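Local coordinates for protein-L-isoaspartate(D-aspartate) O-methyltransferase (Sulfolobus tokodaii, PDB 1VBF) that probably methylates L-isoaspartyl residues in damaged proteins, with S-adenosyl-L-methionine as methyl donor, and so takes part in their repair or degradation, at residues 1-7 with 38-42; 54-60 with 83-87; 62-68 with 137-141; 159-163 with 174-178. One frame throughout, in Å; residues are numbered along the deposited sequence.

Contact 1 (1-7 with 38-42). Unlike the reference sequence in segment 1-7: A1 (reference Met).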
loop_
_atom_site.group_PDB
_atom_site.type_symbol
_atom_site.label_atom_id
_atom_site.label_comp_id
_atom_site.label_asym_id
_atom_site.label_seq_id
_atom_site.Cartn_x
_atom_site.Cartn_y
_atom_site.Cartn_z
ATOM N N ALA B 1 25.145 -28.993 18.417
ATOM C CA ALA B 1 24.062 -29.962 18.043
ATOM C C ALA B 1 22.829 -29.852 18.980
ATOM O O ALA B 1 22.541 -30.774 19.760
ATOM C CB ALA B 1 24.638 -31.399 18.066
ATOM N N SER B 2 22.108 -28.735 18.906
ATOM C CA SER B 2 20.946 -28.536 19.762
ATOM C C SER B 2 19.679 -28.927 19.038
ATOM O O SER B 2 18.896 -29.744 19.530
ATOM C CB SER B 2 20.854 -27.073 20.200
ATOM O OG SER B 2 19.704 -26.831 20.988
ATOM N N GLU B 3 19.471 -28.335 17.870
ATOM C CA GLU B 3 18.288 -28.647 17.092
ATOM C C GLU B 3 18.630 -29.733 16.105
ATOM O O GLU B 3 17.816 -30.099 15.266
ATOM C CB GLU B 3 17.789 -27.402 16.370
ATOM C CG GLU B 3 17.335 -26.324 17.335
ATOM C CD GLU B 3 16.796 -25.086 16.643
ATOM O OE1 GLU B 3 15.813 -25.215 15.875
ATOM O OE2 GLU B 3 17.349 -23.983 16.877
ATOM N N LYS B 4 19.846 -30.254 16.237
ATOM C CA LYS B 4 20.340 -31.297 15.353
ATOM C C LYS B 4 19.493 -32.578 15.379
ATOM O O LYS B 4 19.123 -33.108 14.316
ATOM C CB LYS B 4 21.804 -31.605 15.691
ATOM C CG LYS B 4 22.507 -32.541 14.715
ATOM C CD LYS B 4 23.981 -32.674 15.046
ATOM C CE LYS B 4 24.782 -33.338 13.905
ATOM N NZ LYS B 4 25.185 -34.773 14.119
ATOM N N GLU B 5 19.185 -33.060 16.588
ATOM C CA GLU B 5 18.369 -34.259 16.771
ATOM C C GLU B 5 16.935 -34.032 16.262
ATOM O O GLU B 5 16.350 -34.940 15.687
ATOM C CB GLU B 5 18.367 -34.676 18.246
ATOM C CG GLU B 5 17.637 -35.995 18.579
ATOM C CD GLU B 5 16.086 -35.885 18.621
ATOM O OE1 GLU B 5 15.541 -34.805 18.980
ATOM O OE2 GLU B 5 15.410 -36.902 18.321
ATOM N N GLU B 6 16.369 -32.839 16.462
ATOM C CA GLU B 6 15.015 -32.562 15.958
ATOM C C GLU B 6 14.989 -32.808 14.441
ATOM O O GLU B 6 14.120 -33.516 13.915
ATOM C CB GLU B 6 14.602 -31.092 16.126
ATOM C CG GLU B 6 14.729 -30.436 17.485
ATOM C CD GLU B 6 14.064 -29.036 17.502
ATOM O OE1 GLU B 6 12.809 -28.969 17.483
ATOM O OE2 GLU B 6 14.790 -28.006 17.517
ATOM N N ILE B 7 15.941 -32.175 13.756
ATOM C CA ILE B 7 16.050 -32.251 12.315
ATOM C C ILE B 7 16.335 -33.651 11.800
ATOM O O ILE B 7 15.758 -34.069 10.788
ATOM C CB ILE B 7 17.143 -31.292 11.782
ATOM C CG1 ILE B 7 16.873 -29.868 12.266
ATOM C CG2 ILE B 7 17.142 -31.295 10.265
ATOM C CD1 ILE B 7 17.817 -28.855 11.727
ATOM N N TYR B 38 24.073 -25.592 14.701
ATOM C CA TYR B 38 22.887 -26.378 14.950
ATOM C C TYR B 38 21.872 -25.710 15.886
ATOM O O TYR B 38 21.072 -26.394 16.562
ATOM C CB TYR B 38 23.295 -27.766 15.445
ATOM C CG TYR B 38 24.107 -28.519 14.421
ATOM C CD1 TYR B 38 25.496 -28.412 14.388
ATOM C CD2 TYR B 38 23.485 -29.295 13.435
ATOM C CE1 TYR B 38 26.256 -29.061 13.393
ATOM C CE2 TYR B 38 24.230 -29.946 12.433
ATOM C CZ TYR B 38 25.616 -29.823 12.418
ATOM O OH TYR B 38 26.355 -30.434 11.419
ATOM N N ALA B 39 21.893 -24.368 15.890
ATOM C CA ALA B 39 20.976 -23.559 16.700
ATOM C C ALA B 39 20.403 -22.432 15.830
ATOM O O ALA B 39 21.116 -21.889 14.982
ATOM C CB ALA B 39 21.706 -22.986 17.888
ATOM N N HIS B 40 19.136 -22.076 16.037
ATOM C CA HIS B 40 18.492 -21.023 15.239
ATOM C C HIS B 40 18.335 -21.560 13.843
ATOM O O HIS B 40 18.363 -20.841 12.850
ATOM C CB HIS B 40 19.339 -19.755 15.242
ATOM C CG HIS B 40 19.501 -19.177 16.607
ATOM N ND1 HIS B 40 18.460 -18.572 17.278
ATOM C CD2 HIS B 40 20.534 -19.231 17.480
ATOM C CE1 HIS B 40 18.843 -18.281 18.509
ATOM N NE2 HIS B 40 20.096 -18.672 18.659
ATOM N N THR B 41 18.135 -22.861 13.813
ATOM C CA THR B 41 17.986 -23.634 12.606
ATOM C C THR B 41 17.026 -23.118 11.518
ATOM O O THR B 41 17.077 -23.567 10.364
ATOM C CB THR B 41 17.657 -25.055 13.046
ATOM O OG1 THR B 41 18.886 -25.777 13.158
ATOM C CG2 THR B 41 16.735 -25.750 12.099
ATOM N N HIS B 42 16.182 -22.154 11.869
ATOM C CA HIS B 42 15.216 -21.628 10.920
ATOM C C HIS B 42 15.656 -20.335 10.263
ATOM O O HIS B 42 14.961 -19.814 9.402
ATOM C CB HIS B 42 13.841 -21.438 11.586
ATOM C CG HIS B 42 13.136 -22.722 11.918
ATOM N ND1 HIS B 42 13.442 -23.476 13.033
ATOM C CD2 HIS B 42 12.155 -23.399 11.272
ATOM C CE1 HIS B 42 12.683 -24.558 13.057
ATOM N NE2 HIS B 42 11.893 -24.539 11.999
#
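E3 lies along the loop 38-42 and binds it from both its backbone and its side chain, at the N-cap position of helix 4-10. E3 N bonds to Y38 O at 2.8 Å; the amide of S2 adds a weak bond to the same oxygen. From there the side chain slides along T41 in the opposite sense. E3 CB rests 3.4 Å from Y38 O, CG passes the same carbonyl, and CD comes beside T41 CB. With CG anti to the carbonyl carbon (chi1 -64°) and the chain extended beyond it, the carboxylate reaches the turn of the loop. There E3 OE1 faces T41 CB at 3.4 Å. E3 OE2 accepts from H40 N at 2.7 Å on its syn side, 32° out of the carboxylate plane, and more weakly from the T41 amide. Replacing E3 by an alanine would probably leave the H40 and T41 amides without this acceptor and the loop freer to shift. Beside the bond network, K4 runs alongside Y38, its CD over one ring face at 4.0 Å from the ring centroid in a CH-pi contact. K4 NZ and Y38 OH find their partners beyond, at N21 O and R25 N. I7 CD1 and T41 CG2 meet tip to tip, and both residues also touch helix 56-65. One carboxylate oxygen thus gathers two consecutive loop amides, a polar anchorage backed by apolar contacts, and its negative charge may also favour protonation of the nearby H42 imidazole, whose ND1 stands 4.1 Å from E3 OE1.

Contact 2 (54-60 with 83-87)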
loop_
_atom_site.group_PDB
_atom_site.type_symbol
_atom_site.label_atom_id
_atom_site.label_comp_id
_atom_site.label_asym_id
_atom_site.label_seq_id
_atom_site.Cartn_x
_atom_site.Cartn_y
_atom_site.Cartn_z
ATOM N N THR B 54 20.908 -20.795 2.978
ATOM C CA THR B 54 19.565 -21.257 3.302
ATOM C C THR B 54 19.514 -21.785 4.746
ATOM O O THR B 54 20.510 -22.308 5.283
ATOM C CB THR B 54 19.119 -22.393 2.387
ATOM O OG1 THR B 54 19.068 -21.944 1.032
ATOM C CG2 THR B 54 17.763 -22.856 2.774
ATOM N N ALA B 55 18.351 -21.634 5.370
ATOM C CA ALA B 55 18.139 -22.108 6.722
ATOM C C ALA B 55 18.325 -23.619 6.724
ATOM O O ALA B 55 17.874 -24.319 5.798
ATOM C CB ALA B 55 16.753 -21.766 7.166
ATOM N N LEU B 56 18.976 -24.116 7.772
ATOM C CA LEU B 56 19.244 -25.536 7.891
ATOM C C LEU B 56 17.983 -26.366 7.797
ATOM O O LEU B 56 17.965 -27.409 7.124
ATOM C CB LEU B 56 19.935 -25.855 9.211
ATOM C CG LEU B 56 21.105 -26.859 9.213
ATOM C CD1 LEU B 56 21.201 -27.516 10.587
ATOM C CD2 LEU B 56 20.914 -27.927 8.169
ATOM N N ASN B 57 16.936 -25.924 8.490
ATOM C CA ASN B 57 15.693 -26.668 8.455
ATOM C C ASN B 57 15.173 -26.739 7.019
ATOM O O ASN B 57 14.690 -27.776 6.562
ATOM C CB ASN B 57 14.661 -26.027 9.375
ATOM C CG ASN B 57 13.919 -27.070 10.240
ATOM O OD1 ASN B 57 13.226 -27.967 9.725
ATOM N ND2 ASN B 57 14.068 -26.954 11.566
ATOM N N LEU B 58 15.293 -25.641 6.288
ATOM C CA LEU B 58 14.831 -25.631 4.916
ATOM C C LEU B 58 15.707 -26.533 4.047
ATOM O O LEU B 58 15.186 -27.413 3.333
ATOM C CB LEU B 58 14.854 -24.213 4.375
ATOM C CG LEU B 58 13.588 -23.757 3.664
ATOM C CD1 LEU B 58 13.941 -22.590 2.833
ATOM C CD2 LEU B 58 13.037 -24.824 2.760
ATOM N N GLY B 59 17.030 -26.301 4.104
ATOM C CA GLY B 59 17.991 -27.092 3.335
ATOM C C GLY B 59 17.882 -28.614 3.469
ATOM O O GLY B 59 17.886 -29.362 2.476
ATOM N N ILE B 60 17.780 -29.086 4.701
ATOM C CA ILE B 60 17.672 -30.520 4.941
ATOM C C ILE B 60 16.365 -31.056 4.370
ATOM O O ILE B 60 16.308 -32.185 3.848
ATOM C CB ILE B 60 17.762 -30.826 6.453
ATOM C CG1 ILE B 60 19.078 -30.271 7.001
ATOM C CG2 ILE B 60 17.695 -32.321 6.690
ATOM C CD1 ILE B 60 20.293 -30.706 6.167
ATOM N N TYR B 83 28.476 -26.447 2.333
ATOM C CA TYR B 83 27.872 -27.408 3.260
ATOM C C TYR B 83 26.838 -28.380 2.651
ATOM O O TYR B 83 26.886 -29.599 2.897
ATOM C CB TYR B 83 27.226 -26.677 4.426
ATOM C CG TYR B 83 26.439 -27.603 5.307
ATOM C CD1 TYR B 83 27.083 -28.531 6.119
ATOM C CD2 TYR B 83 25.057 -27.609 5.277
ATOM C CE1 TYR B 83 26.355 -29.470 6.900
ATOM C CE2 TYR B 83 24.304 -28.547 6.047
ATOM C CZ TYR B 83 24.960 -29.472 6.857
ATOM O OH TYR B 83 24.235 -30.372 7.622
ATOM N N TYR B 84 25.891 -27.866 1.875
ATOM C CA TYR B 84 24.920 -28.778 1.292
ATOM C C TYR B 84 25.600 -29.591 0.190
ATOM O O TYR B 84 25.165 -30.705 -0.143
ATOM C CB TYR B 84 23.693 -28.027 0.734
ATOM C CG TYR B 84 22.894 -27.298 1.789
ATOM C CD1 TYR B 84 22.921 -25.917 1.867
ATOM C CD2 TYR B 84 22.161 -27.996 2.752
ATOM C CE1 TYR B 84 22.263 -25.243 2.857
ATOM C CE2 TYR B 84 21.484 -27.321 3.763
ATOM C CZ TYR B 84 21.543 -25.944 3.804
ATOM O OH TYR B 84 20.877 -25.261 4.787
ATOM N N THR B 85 26.678 -29.028 -0.360
ATOM C CA THR B 85 27.415 -29.703 -1.408
ATOM C C THR B 85 28.018 -30.939 -0.746
ATOM O O THR B 85 27.829 -32.053 -1.231
ATOM C CB THR B 85 28.519 -28.804 -1.995
ATOM O OG1 THR B 85 28.034 -27.463 -2.103
ATOM C CG2 THR B 85 28.917 -29.293 -3.392
ATOM N N ALA B 86 28.719 -30.747 0.371
ATOM C CA ALA B 86 29.292 -31.874 1.112
ATOM C C ALA B 86 28.263 -33.002 1.396
ATOM O O ALA B 86 28.534 -34.162 1.093
ATOM C CB ALA B 86 29.902 -31.390 2.425
ATOM N N LEU B 87 27.098 -32.675 1.971
ATOM C CA LEU B 87 26.073 -33.683 2.264
ATOM C C LEU B 87 25.649 -34.494 1.041
ATOM O O LEU B 87 25.355 -35.687 1.157
ATOM C CB LEU B 87 24.828 -33.038 2.874
ATOM C CG LEU B 87 24.943 -32.253 4.193
ATOM C CD1 LEU B 87 23.565 -31.726 4.563
ATOM C CD2 LEU B 87 25.500 -33.131 5.322
#
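T54 meets the Y84 hydroxyl just before helix 56-65, where this helix packs beside helix 83-91, the helix that follows the glycine-rich turn after strand 73-77 in the Rossmann-like methyltransferase fold. The segments 56-60 and 83-87 run at 35° to each other with their axes 11.7 Å apart, a gap wide enough for a tyrosine ring. Y84 OH donates to T54 O at 3.0 Å, approaching from above the carbonyl plane, and lies 3.3 Å from A55 O. A55 is the N-cap of its helix. L56 comes next: its CA is beside Y84 OH, and its CD2 turns to Y83, reaching CE2 at 4.0 Å, the two side chains crossing at about a right angle. F20 of helix 14-22 also touches both L56 and Y83. At G59 the absence of a side chain matters, for Y84 CE2 sits 3.5 Å from G59 CA, where a CB would collide with the ring. The Y84 ring itself is held between neighbours: Y83 CD2 lies over the centre of one face, and W141 stacks with it from outside the two segments. An alanine in place of Y84 would probably leave a gap against G59 and W141 and deprive the T54 carbonyl of its hydroxyl partner. I60 closes the segment. Its CG1 is anti to the carbonyl carbon (chi1 -57°), and the branch beyond CG1 heads for helix 83-91, where the two side chains cross at about a right angle, I60 CD1 to L87 CD1 at 3.8 Å.

Contact 3 (62-68 with 137-141)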
loop_
_atom_site.group_PDB
_atom_site.type_symbol
_atom_site.label_atom_id
_atom_site.label_comp_id
_atom_site.label_asym_id
_atom_site.label_seq_id
_atom_site.Cartn_x
_atom_site.Cartn_y
_atom_site.Cartn_z
HETATM N N MSE B 62 14.755 -29.787 1.779
HETATM C CA MSE B 62 14.918 -29.821 0.337
HETATM C C MSE B 62 15.723 -31.028 -0.130
HETATM O O MSE B 62 15.308 -31.742 -1.054
HETATM C CB MSE B 62 15.565 -28.529 -0.125
HETATM C CG MSE B 62 14.726 -27.321 0.243
HETATM SE SE MSE B 62 15.312 -25.658 -0.554
HETATM C CE MSE B 62 15.918 -24.799 1.057
ATOM N N LEU B 63 16.866 -31.268 0.511
ATOM C CA LEU B 63 17.681 -32.419 0.142
ATOM C C LEU B 63 16.916 -33.709 0.406
ATOM O O LEU B 63 16.976 -34.640 -0.393
ATOM C CB LEU B 63 18.994 -32.434 0.918
ATOM C CG LEU B 63 19.943 -31.248 0.685
ATOM C CD1 LEU B 63 21.280 -31.549 1.340
ATOM C CD2 LEU B 63 20.118 -30.978 -0.815
ATOM N N ASP B 64 16.180 -33.763 1.514
ATOM C CA ASP B 64 15.418 -34.963 1.834
ATOM C C ASP B 64 14.380 -35.218 0.743
ATOM O O ASP B 64 14.126 -36.360 0.353
ATOM C CB ASP B 64 14.757 -34.817 3.208
ATOM C CG ASP B 64 14.347 -36.166 3.821
ATOM O OD1 ASP B 64 14.920 -37.219 3.428
ATOM O OD2 ASP B 64 13.464 -36.170 4.718
ATOM N N GLU B 65 13.806 -34.147 0.219
ATOM C CA GLU B 65 12.800 -34.258 -0.829
ATOM C C GLU B 65 13.403 -34.559 -2.198
ATOM O O GLU B 65 12.672 -34.932 -3.122
ATOM C CB GLU B 65 12.004 -32.958 -0.909
ATOM C CG GLU B 65 10.990 -32.759 0.205
ATOM C CD GLU B 65 9.778 -33.661 0.046
ATOM O OE1 GLU B 65 9.179 -33.680 -1.047
ATOM O OE2 GLU B 65 9.416 -34.355 1.015
ATOM N N LEU B 66 14.724 -34.386 -2.319
ATOM C CA LEU B 66 15.454 -34.605 -3.573
ATOM C C LEU B 66 15.610 -36.078 -3.921
ATOM O O LEU B 66 15.954 -36.427 -5.064
ATOM C CB LEU B 66 16.843 -33.972 -3.491
ATOM C CG LEU B 66 17.347 -32.992 -4.571
ATOM C CD1 LEU B 66 18.849 -32.910 -4.437
ATOM C CD2 LEU B 66 16.985 -33.422 -5.986
ATOM N N ASP B 67 15.378 -36.938 -2.925
ATOM C CA ASP B 67 15.480 -38.381 -3.096
ATOM C C ASP B 67 16.880 -38.736 -3.590
ATOM O O ASP B 67 17.083 -39.194 -4.709
ATOM C CB ASP B 67 14.387 -38.864 -4.065
ATOM C CG ASP B 67 14.377 -40.392 -4.258
ATOM O OD1 ASP B 67 14.486 -41.148 -3.257
ATOM O OD2 ASP B 67 14.238 -40.841 -5.425
ATOM N N LEU B 68 17.855 -38.521 -2.723
ATOM C CA LEU B 68 19.231 -38.800 -3.050
ATOM C C LEU B 68 19.663 -40.218 -2.676
ATOM O O LEU B 68 19.369 -40.692 -1.580
ATOM C CB LEU B 68 20.113 -37.797 -2.327
ATOM C CG LEU B 68 19.974 -36.330 -2.734
ATOM C CD1 LEU B 68 20.730 -35.432 -1.739
ATOM C CD2 LEU B 68 20.492 -36.163 -4.165
ATOM N N ARG B 137 19.528 -35.452 -10.459
ATOM C CA ARG B 137 18.863 -34.492 -9.609
ATOM C C ARG B 137 19.486 -33.116 -9.785
ATOM O O ARG B 137 20.646 -32.992 -10.201
ATOM C CB ARG B 137 19.045 -34.904 -8.141
ATOM C CG ARG B 137 18.691 -36.338 -7.798
ATOM C CD ARG B 137 17.206 -36.520 -7.652
ATOM N NE ARG B 137 16.730 -37.667 -8.408
ATOM C CZ ARG B 137 16.123 -38.703 -7.858
ATOM N NH1 ARG B 137 15.939 -38.701 -6.553
ATOM N NH2 ARG B 137 15.694 -39.715 -8.604
ATOM N N VAL B 138 18.709 -32.088 -9.437
ATOM C CA VAL B 138 19.162 -30.710 -9.475
ATOM C C VAL B 138 18.534 -29.935 -8.313
ATOM O O VAL B 138 17.336 -30.048 -8.059
ATOM C CB VAL B 138 18.761 -30.011 -10.769
ATOM C CG1 VAL B 138 19.204 -28.573 -10.698
ATOM C CG2 VAL B 138 19.370 -30.708 -11.960
ATOM N N VAL B 139 19.343 -29.164 -7.595
ATOM C CA VAL B 139 18.853 -28.353 -6.485
ATOM C C VAL B 139 19.282 -26.936 -6.772
ATOM O O VAL B 139 20.428 -26.713 -7.149
ATOM C CB VAL B 139 19.529 -28.682 -5.169
ATOM C CG1 VAL B 139 18.591 -28.359 -4.000
ATOM C CG2 VAL B 139 19.989 -30.086 -5.179
ATOM N N VAL B 140 18.397 -25.966 -6.575
ATOM C CA VAL B 140 18.772 -24.573 -6.818
ATOM C C VAL B 140 18.575 -23.868 -5.495
ATOM O O VAL B 140 17.574 -24.093 -4.864
ATOM C CB VAL B 140 17.879 -23.965 -7.927
ATOM C CG1 VAL B 140 18.483 -22.654 -8.442
ATOM C CG2 VAL B 140 17.731 -24.976 -9.057
ATOM N N TRP B 141 19.520 -23.038 -5.068
ATOM C CA TRP B 141 19.406 -22.361 -3.781
ATOM C C TRP B 141 19.102 -20.885 -3.897
ATOM O O TRP B 141 19.567 -20.065 -3.102
ATOM C CB TRP B 141 20.684 -22.539 -2.946
ATOM C CG TRP B 141 21.003 -23.969 -2.598
ATOM C CD1 TRP B 141 21.952 -24.749 -3.176
ATOM C CD2 TRP B 141 20.312 -24.815 -1.653
ATOM N NE1 TRP B 141 21.899 -26.023 -2.673
ATOM C CE2 TRP B 141 20.911 -26.098 -1.740
ATOM C CE3 TRP B 141 19.253 -24.616 -0.755
ATOM C CZ2 TRP B 141 20.483 -27.185 -0.955
ATOM C CZ3 TRP B 141 18.825 -25.715 0.030
ATOM C CH2 TRP B 141 19.444 -26.975 -0.083
#
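The C-terminal part of helix 56-65 and the residues after it pack on strand 135-140 of the central Rossmann-like sheet, M62, L63 and L66 meeting V139, R137 and the strand-end residue W141. M62, a selenomethionine, makes a Met-aromatic contact: its selenium stands 4.6 Å from the centroid of the six-membered ring of W141, obliquely, and CE comes in at the ring edge. L63 CD2 also reaches that edge, 3.8 Å from W141 CZ2, the leucine crossing the indole at about a right angle. V139 CG1 covers one indole face from within the strand segment, and E76 takes a weak hydrogen bond from W141 NE1. Farther along, L66 and R137 run antiparallel along each other, leucine CD2 against arginine CB. The arginine chain is bent at chi2 (-79°) and chi3, which folds its guanidinium toward the turn after the helix. There R137 NH1 is modelled as donating to L66 O and as salt-bridged to D67 OD2 at 3.0 Å, the carboxylate and guanidinium planes 31° apart. Both NH1 and L66 O are crowded in the model, so the bond and the salt bridge are less sure. The chemistry divides along the strand: apolar and aromatic matching holds the helix at W141, whereas at R137, if the modelled geometry holds, the D67 carboxylate would probably offset the buried charge and the carbonyl of L66 would at most offer an acceptor.

Contact 4 (159-163 with 174-178)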
loop_
_atom_site.group_PDB
_atom_site.type_symbol
_atom_site.label_atom_id
_atom_site.label_comp_id
_atom_site.label_asym_id
_atom_site.label_seq_id
_atom_site.Cartn_x
_atom_site.Cartn_y
_atom_site.Cartn_z
ATOM N N GLY B 159 14.217 -37.672 -13.957
ATOM C CA GLY B 159 14.904 -36.897 -12.942
ATOM C C GLY B 159 14.011 -36.050 -12.068
ATOM O O GLY B 159 12.850 -35.850 -12.368
ATOM N N ILE B 160 14.563 -35.540 -10.977
ATOM C CA ILE B 160 13.804 -34.704 -10.059
ATOM C C ILE B 160 14.567 -33.439 -9.825
ATOM O O ILE B 160 15.775 -33.489 -9.609
ATOM C CB ILE B 160 13.624 -35.395 -8.695
ATOM C CG1 ILE B 160 12.685 -36.586 -8.861
ATOM C CG2 ILE B 160 13.149 -34.388 -7.619
ATOM C CD1 ILE B 160 12.539 -37.382 -7.597
HETATM N N MSE B 161 13.865 -32.308 -9.880
HETATM C CA MSE B 161 14.488 -31.013 -9.613
HETATM C C MSE B 161 13.712 -30.244 -8.552
HETATM O O MSE B 161 12.482 -30.271 -8.529
HETATM C CB MSE B 161 14.579 -30.154 -10.873
HETATM C CG MSE B 161 15.158 -28.753 -10.610
HETATM SE SE MSE B 161 15.330 -27.640 -12.228
HETATM C CE MSE B 161 16.786 -26.543 -11.660
ATOM N N ILE B 162 14.438 -29.574 -7.665
ATOM C CA ILE B 162 13.821 -28.765 -6.633
ATOM C C ILE B 162 14.373 -27.345 -6.715
ATOM O O ILE B 162 15.588 -27.153 -6.718
ATOM C CB ILE B 162 14.071 -29.377 -5.229
ATOM C CG1 ILE B 162 13.200 -30.624 -5.079
ATOM C CG2 ILE B 162 13.750 -28.365 -4.095
ATOM C CD1 ILE B 162 13.298 -31.313 -3.749
ATOM N N LEU B 163 13.483 -26.356 -6.823
ATOM C CA LEU B 163 13.892 -24.952 -6.870
ATOM C C LEU B 163 12.781 -24.021 -6.478
ATOM O O LEU B 163 11.614 -24.379 -6.594
ATOM C CB LEU B 163 14.344 -24.518 -8.263
ATOM C CG LEU B 163 13.545 -24.787 -9.554
ATOM C CD1 LEU B 163 12.088 -25.119 -9.330
ATOM C CD2 LEU B 163 13.687 -23.572 -10.431
ATOM N N TYR B 174 9.399 -25.629 -5.431
ATOM C CA TYR B 174 8.808 -26.619 -6.314
ATOM C C TYR B 174 9.627 -27.880 -6.523
ATOM O O TYR B 174 10.845 -27.823 -6.697
ATOM C CB TYR B 174 8.546 -26.043 -7.698
ATOM C CG TYR B 174 7.392 -25.108 -7.807
ATOM C CD1 TYR B 174 7.547 -23.745 -7.566
ATOM C CD2 TYR B 174 6.139 -25.583 -8.181
ATOM C CE1 TYR B 174 6.479 -22.878 -7.696
ATOM C CE2 TYR B 174 5.055 -24.721 -8.315
ATOM C CZ TYR B 174 5.234 -23.374 -8.072
ATOM O OH TYR B 174 4.161 -22.530 -8.197
ATOM N N LYS B 175 8.938 -29.015 -6.521
ATOM C CA LYS B 175 9.577 -30.294 -6.774
ATOM C C LYS B 175 9.117 -30.694 -8.186
ATOM O O LYS B 175 7.942 -30.992 -8.431
ATOM C CB LYS B 175 9.140 -31.331 -5.733
ATOM C CG LYS B 175 9.791 -32.689 -5.917
ATOM C CD LYS B 175 9.333 -33.653 -4.849
ATOM C CE LYS B 175 9.915 -35.026 -5.074
ATOM N NZ LYS B 175 9.752 -35.845 -3.856
ATOM N N VAL B 176 10.059 -30.696 -9.114
ATOM C CA VAL B 176 9.765 -30.985 -10.504
ATOM C C VAL B 176 10.235 -32.350 -10.954
ATOM O O VAL B 176 11.407 -32.673 -10.808
ATOM C CB VAL B 176 10.437 -29.936 -11.393
ATOM C CG1 VAL B 176 10.109 -30.173 -12.837
ATOM C CG2 VAL B 176 10.012 -28.575 -10.962
ATOM N N ILE B 177 9.336 -33.159 -11.499
ATOM C CA ILE B 177 9.750 -34.466 -11.995
ATOM C C ILE B 177 9.692 -34.415 -13.509
ATOM O O ILE B 177 8.629 -34.242 -14.085
ATOM C CB ILE B 177 8.837 -35.598 -11.518
ATOM C CG1 ILE B 177 8.910 -35.734 -9.997
ATOM C CG2 ILE B 177 9.262 -36.887 -12.173
ATOM C CD1 ILE B 177 8.023 -36.817 -9.476
ATOM N N LYS B 178 10.829 -34.569 -14.159
ATOM C CA LYS B 178 10.834 -34.481 -15.600
ATOM C C LYS B 178 9.960 -35.495 -16.326
ATOM O O LYS B 178 9.889 -36.671 -15.951
ATOM C CB LYS B 178 12.260 -34.554 -16.122
ATOM C CG LYS B 178 12.377 -34.171 -17.574
ATOM C CD LYS B 178 13.820 -33.979 -17.920
ATOM C CE LYS B 178 14.034 -33.584 -19.366
ATOM N NZ LYS B 178 15.506 -33.442 -19.615
#
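I160 and I177 stand side by side on one face of an antiparallel hairpin, pointing the same way, their CG1 atoms 4.0 Å apart in a non-hydrogen-bonded pair. The same face carries I162 and K175. With CG anti to the backbone N (chi1 -179°) and the chain extended beyond it, the lysine is carried along the isoleucine face: K175 CG touches I160 CG2 at 4.1 Å, and I162 CG1 comes just as near. Beyond this hydrocarbon stretch, K175 NZ bonds to E65 O. The other face belongs to M161, V176, L163 and Y174. M161 CB faces V176 CB at 4.2 Å before the selenomethionine chain leads off toward strand 135-140. The L163 side chain crosses Y174, its CD1 4.0 Å from Y174 CB, and Y174 OH bonds to K172 NZ. Between the faces the backbones pair regularly: M161 with V176 and L163 with Y174 each exchange two hydrogen bonds, M161 N reaching V176 O at 2.7 Å, and K178 N adds one to G159 O. The paired N-H and C=O groups of these four residues thus satisfy one another, while the one amine extended from the isoleucine face is met by the E65 carbonyl.

In the fold
Contact 1 is the peripheral one, partly buried, its centre about 19 Å from the centre of the chain; the other three are buried. Contacts 2 and 3 share helix 56-65, contact 2 setting it against helix 83-91 and contact 3 against the sheet, and they meet where W141 packs on Y84, T54 and G59. Contact 4 joins the next strand, 159-165, to 171-177, and is tied to contact 3 by backbone bonds between V138, V140 and I162. Contact 1 reaches contact 2 through T41 O and N57 N. The chemistry follows position: carboxylate-to-amide bonds near the surface, aromatic and aliphatic packing between helices and sheet, with a less certain arginine-aspartate pair at one end of contact 3, and regular backbone pairing within the sheet.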